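Local coordinates for protein oxygen-independent coproporphyrinogen III oxidase (Escherichia coli, PDB 1OLT) that catalyses the anaerobic, S-adenosylmethionine-dependent oxidative decarboxylation of two propionate groups of coproporphyrinogen III, giving protoporphyrinogen IX in heme biosynthesis, at residues V146-I151 / E189-L194. Sequence-based numbering, arbitrary orientation.
With SAM (S-adenosylmethionine), chain C.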
loop_
_atom_site.group_PDB
_atom_site.type_symbol
_atom_site.label_atom_id
_atom_site.label_comp_id
_atom_site.label_asym_id
_atom_site.label_seq_id
_atom_site.Cartn_x
_atom_site.Cartn_y
_atom_site.Cartn_z
ATOM N N VAL A 146 -7.643 -2.524 -10.144
ATOM C CA VAL A 146 -8.646 -2.508 -11.207
ATOM C C VAL A 146 -9.668 -1.442 -10.881
ATOM O O VAL A 146 -10.229 -1.449 -9.806
ATOM C CB VAL A 146 -9.391 -3.871 -11.309
ATOM C CG1 VAL A 146 -10.450 -3.798 -12.406
ATOM C CG2 VAL A 146 -8.423 -4.990 -11.623
ATOM N N ASP A 147 -9.914 -0.543 -11.812
ATOM C CA ASP A 147 -11.036 0.409 -11.718
ATOM C C ASP A 147 -12.266 -0.262 -12.386
ATOM O O ASP A 147 -12.203 -0.653 -13.559
ATOM C CB ASP A 147 -10.623 1.654 -12.500
ATOM C CG ASP A 147 -11.720 2.701 -12.629
ATOM O OD1 ASP A 147 -12.678 2.732 -11.827
ATOM O OD2 ASP A 147 -11.636 3.584 -13.527
ATOM N N PRO A 148 -13.387 -0.403 -11.680
ATOM C CA PRO A 148 -14.536 -1.137 -12.244
ATOM C C PRO A 148 -15.446 -0.227 -13.146
ATOM O O PRO A 148 -16.717 -0.165 -12.945
ATOM C CB PRO A 148 -15.283 -1.555 -11.012
ATOM C CG PRO A 148 -15.079 -0.295 -10.077
ATOM C CD PRO A 148 -13.630 0.050 -10.313
ATOM N N ARG A 149 -14.820 0.519 -14.025
ATOM C CA ARG A 149 -15.474 1.399 -15.001
ATOM C C ARG A 149 -14.725 1.241 -16.305
ATOM O O ARG A 149 -13.544 0.937 -16.299
ATOM C CB ARG A 149 -15.391 2.839 -14.573
ATOM C CG ARG A 149 -16.217 3.171 -13.401
ATOM C CD ARG A 149 -15.996 4.606 -12.917
ATOM N NE ARG A 149 -14.652 4.770 -12.338
ATOM C CZ ARG A 149 -14.040 5.916 -12.149
ATOM N NH1 ARG A 149 -14.654 7.063 -12.419
ATOM N NH2 ARG A 149 -12.817 5.933 -11.609
ATOM N N GLU A 150 -15.440 1.383 -17.408
ATOM C CA GLU A 150 -14.842 1.308 -18.772
ATOM C C GLU A 150 -13.951 0.062 -18.945
ATOM O O GLU A 150 -12.776 0.093 -19.400
ATOM C CB GLU A 150 -14.143 2.626 -19.070
ATOM C CG GLU A 150 -15.120 3.801 -19.032
ATOM C CD GLU A 150 -14.465 5.149 -19.411
ATOM O OE1 GLU A 150 -13.604 5.132 -20.287
ATOM O OE2 GLU A 150 -14.763 6.216 -18.780
ATOM N N ILE A 151 -14.490 -1.054 -18.525
ATOM C CA ILE A 151 -13.753 -2.301 -18.622
ATOM C C ILE A 151 -14.776 -3.396 -18.906
ATOM O O ILE A 151 -15.857 -3.339 -18.413
ATOM C CB ILE A 151 -12.910 -2.572 -17.316
ATOM C CG1 ILE A 151 -11.927 -3.696 -17.496
ATOM C CG2 ILE A 151 -13.755 -2.855 -16.081
ATOM C CD1 ILE A 151 -11.088 -3.928 -16.261
ATOM N N GLU A 189 -24.341 -2.748 -10.177
ATOM C CA GLU A 189 -24.544 -4.099 -10.726
ATOM C C GLU A 189 -23.332 -4.590 -11.415
ATOM O O GLU A 189 -22.971 -5.774 -11.320
ATOM C CB GLU A 189 -25.754 -4.170 -11.666
ATOM C CG GLU A 189 -27.053 -3.981 -10.943
ATOM C CD GLU A 189 -27.410 -5.167 -10.068
ATOM O OE1 GLU A 189 -27.024 -6.321 -10.415
ATOM O OE2 GLU A 189 -28.077 -4.941 -9.010
ATOM N N PHE A 190 -22.635 -3.695 -12.095
ATOM C CA PHE A 190 -21.416 -4.092 -12.757
ATOM C C PHE A 190 -20.282 -4.398 -11.755
ATOM O O PHE A 190 -19.463 -5.307 -11.985
ATOM C CB PHE A 190 -20.975 -3.047 -13.770
ATOM C CG PHE A 190 -19.789 -3.484 -14.573
ATOM C CD1 PHE A 190 -19.934 -4.438 -15.563
ATOM C CD2 PHE A 190 -18.546 -3.002 -14.291
ATOM C CE1 PHE A 190 -18.845 -4.858 -16.293
ATOM C CE2 PHE A 190 -17.455 -3.442 -15.004
ATOM C CZ PHE A 190 -17.637 -4.380 -16.017
ATOM N N ILE A 191 -20.197 -3.635 -10.677
ATOM C CA ILE A 191 -19.230 -3.968 -9.638
ATOM C C ILE A 191 -19.432 -5.371 -9.107
ATOM O O ILE A 191 -18.449 -6.132 -8.954
ATOM C CB ILE A 191 -19.187 -2.916 -8.549
ATOM C CG1 ILE A 191 -18.569 -1.638 -9.108
ATOM C CG2 ILE A 191 -18.365 -3.373 -7.361
ATOM C CD1 ILE A 191 -18.789 -0.407 -8.197
ATOM N N PHE A 192 -20.673 -5.724 -8.802
ATOM C CA PHE A 192 -21.001 -7.081 -8.341
ATOM C C PHE A 192 -20.664 -8.116 -9.419
ATOM O O PHE A 192 -20.086 -9.173 -9.116
ATOM C CB PHE A 192 -22.480 -7.198 -7.997
ATOM C CG PHE A 192 -22.779 -6.823 -6.580
ATOM C CD1 PHE A 192 -22.706 -5.487 -6.187
ATOM C CD2 PHE A 192 -23.142 -7.789 -5.646
ATOM C CE1 PHE A 192 -22.941 -5.093 -4.877
ATOM C CE2 PHE A 192 -23.382 -7.418 -4.331
ATOM C CZ PHE A 192 -23.259 -6.062 -3.925
ATOM N N ALA A 193 -21.006 -7.818 -10.682
ATOM C CA ALA A 193 -20.683 -8.760 -11.750
ATOM C C ALA A 193 -19.173 -9.000 -11.871
ATOM O O ALA A 193 -18.705 -10.110 -12.048
ATOM C CB ALA A 193 -21.246 -8.267 -13.113
ATOM N N LEU A 194 -18.420 -7.939 -11.785
ATOM C CA LEU A 194 -17.007 -8.010 -11.964
ATOM C C LEU A 194 -16.358 -8.814 -10.851
ATOM O O LEU A 194 -15.556 -9.710 -11.117
ATOM C CB LEU A 194 -16.437 -6.602 -11.983
ATOM C CG LEU A 194 -15.036 -6.367 -12.508
ATOM C CD1 LEU A 194 -14.892 -6.738 -13.950
ATOM C CD2 LEU A 194 -14.668 -4.867 -12.304
HETATM N N SAM C . -7.258 3.352 -10.108
HETATM C CA SAM C . -8.040 2.269 -9.528
HETATM C C SAM C . -9.364 2.717 -8.897
HETATM O O SAM C . -9.516 3.948 -8.582
HETATM O OXT SAM C . -10.208 1.848 -8.815
HETATM C CB SAM C . -7.155 1.645 -8.430
HETATM C CG SAM C . -7.140 2.183 -7.025
HETATM S SD SAM C . -6.347 3.754 -6.798
HETATM C CE SAM C . -4.710 3.557 -7.512
HETATM C "C5'" SAM C . -5.691 3.577 -5.050
HETATM C "C4'" SAM C . -6.631 3.905 -3.837
HETATM O "O4'" SAM C . -6.236 5.051 -3.092
HETATM C "C3'" SAM C . -8.045 4.249 -4.241
HETATM O "O3'" SAM C . -8.815 3.119 -4.668
HETATM C "C2'" SAM C . -8.588 5.005 -3.022
HETATM O "O2'" SAM C . -9.279 4.121 -2.140
HETATM C "C1'" SAM C . -7.339 5.497 -2.333
HETATM N N9 SAM C . -7.249 6.940 -2.244
HETATM C C8 SAM C . -6.930 7.767 -3.291
HETATM N N7 SAM C . -6.905 9.024 -2.858
HETATM C C5 SAM C . -7.189 9.003 -1.516
HETATM C C6 SAM C . -7.294 10.014 -0.545
HETATM N N6 SAM C . -7.090 11.303 -0.813
HETATM N N1 SAM C . -7.604 9.643 0.733
HETATM C C2 SAM C . -7.818 8.296 1.046
HETATM N N3 SAM C . -7.709 7.318 0.117
HETATM C C4 SAM C . -7.410 7.682 -1.146
#
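Pro148 presses its ring against Leu194 and Ile191 of the helix: its CB lies 3.6 Å from Leu194 CD2 and 3.8 Å from Ile191 CG1. Proline offers a rigid apolar surface at the centre of an inverse gamma turn, and the branched, apolar leucine and isoleucine pack closely on it in this buried contact. Beside it, two backbone oxygens pack against the flat Phe190 ring. Pro148 O lies at the edge near the ring plane, 3.6 Å from Phe190 CD2, and Ile151 O approaches obliquely to 3.2 Å from Phe190 CZ. A chi1 of -174° swings the ring away from its backbone N to reach the loop, where Ile151 CG2 meets its edge in plane, 3.9 Å from Phe190 CE2. No hydrogen bond joins the two segments.

Turned away from the helix, oppositely charged Asp147 and Arg149 form a salt bridge. Arg149 NE to Asp147 OD1 is 2.9 Å and fairly straight (158°), using the syn lone pair; NH2 reaches the same OD1 from above the carboxylate plane, longer and bent (3.2 Å, 136°). Arg149 touches the iron-sulfur cluster, and Asp147 CA lies 3.3 Å from SAM OXT. Arg184, which hydrogen-bonds this S-adenosylmethionine, touches Pro148 and makes a long, weak ion pair with Asp147.

In the TIM-barrel-like radical SAM fold, the loop follows strand 140-146, parallel to strand 166-172; helix 188-200 packs on both loop and strand 166-172, where Met169 touches Pro148, Ile191 and Leu194.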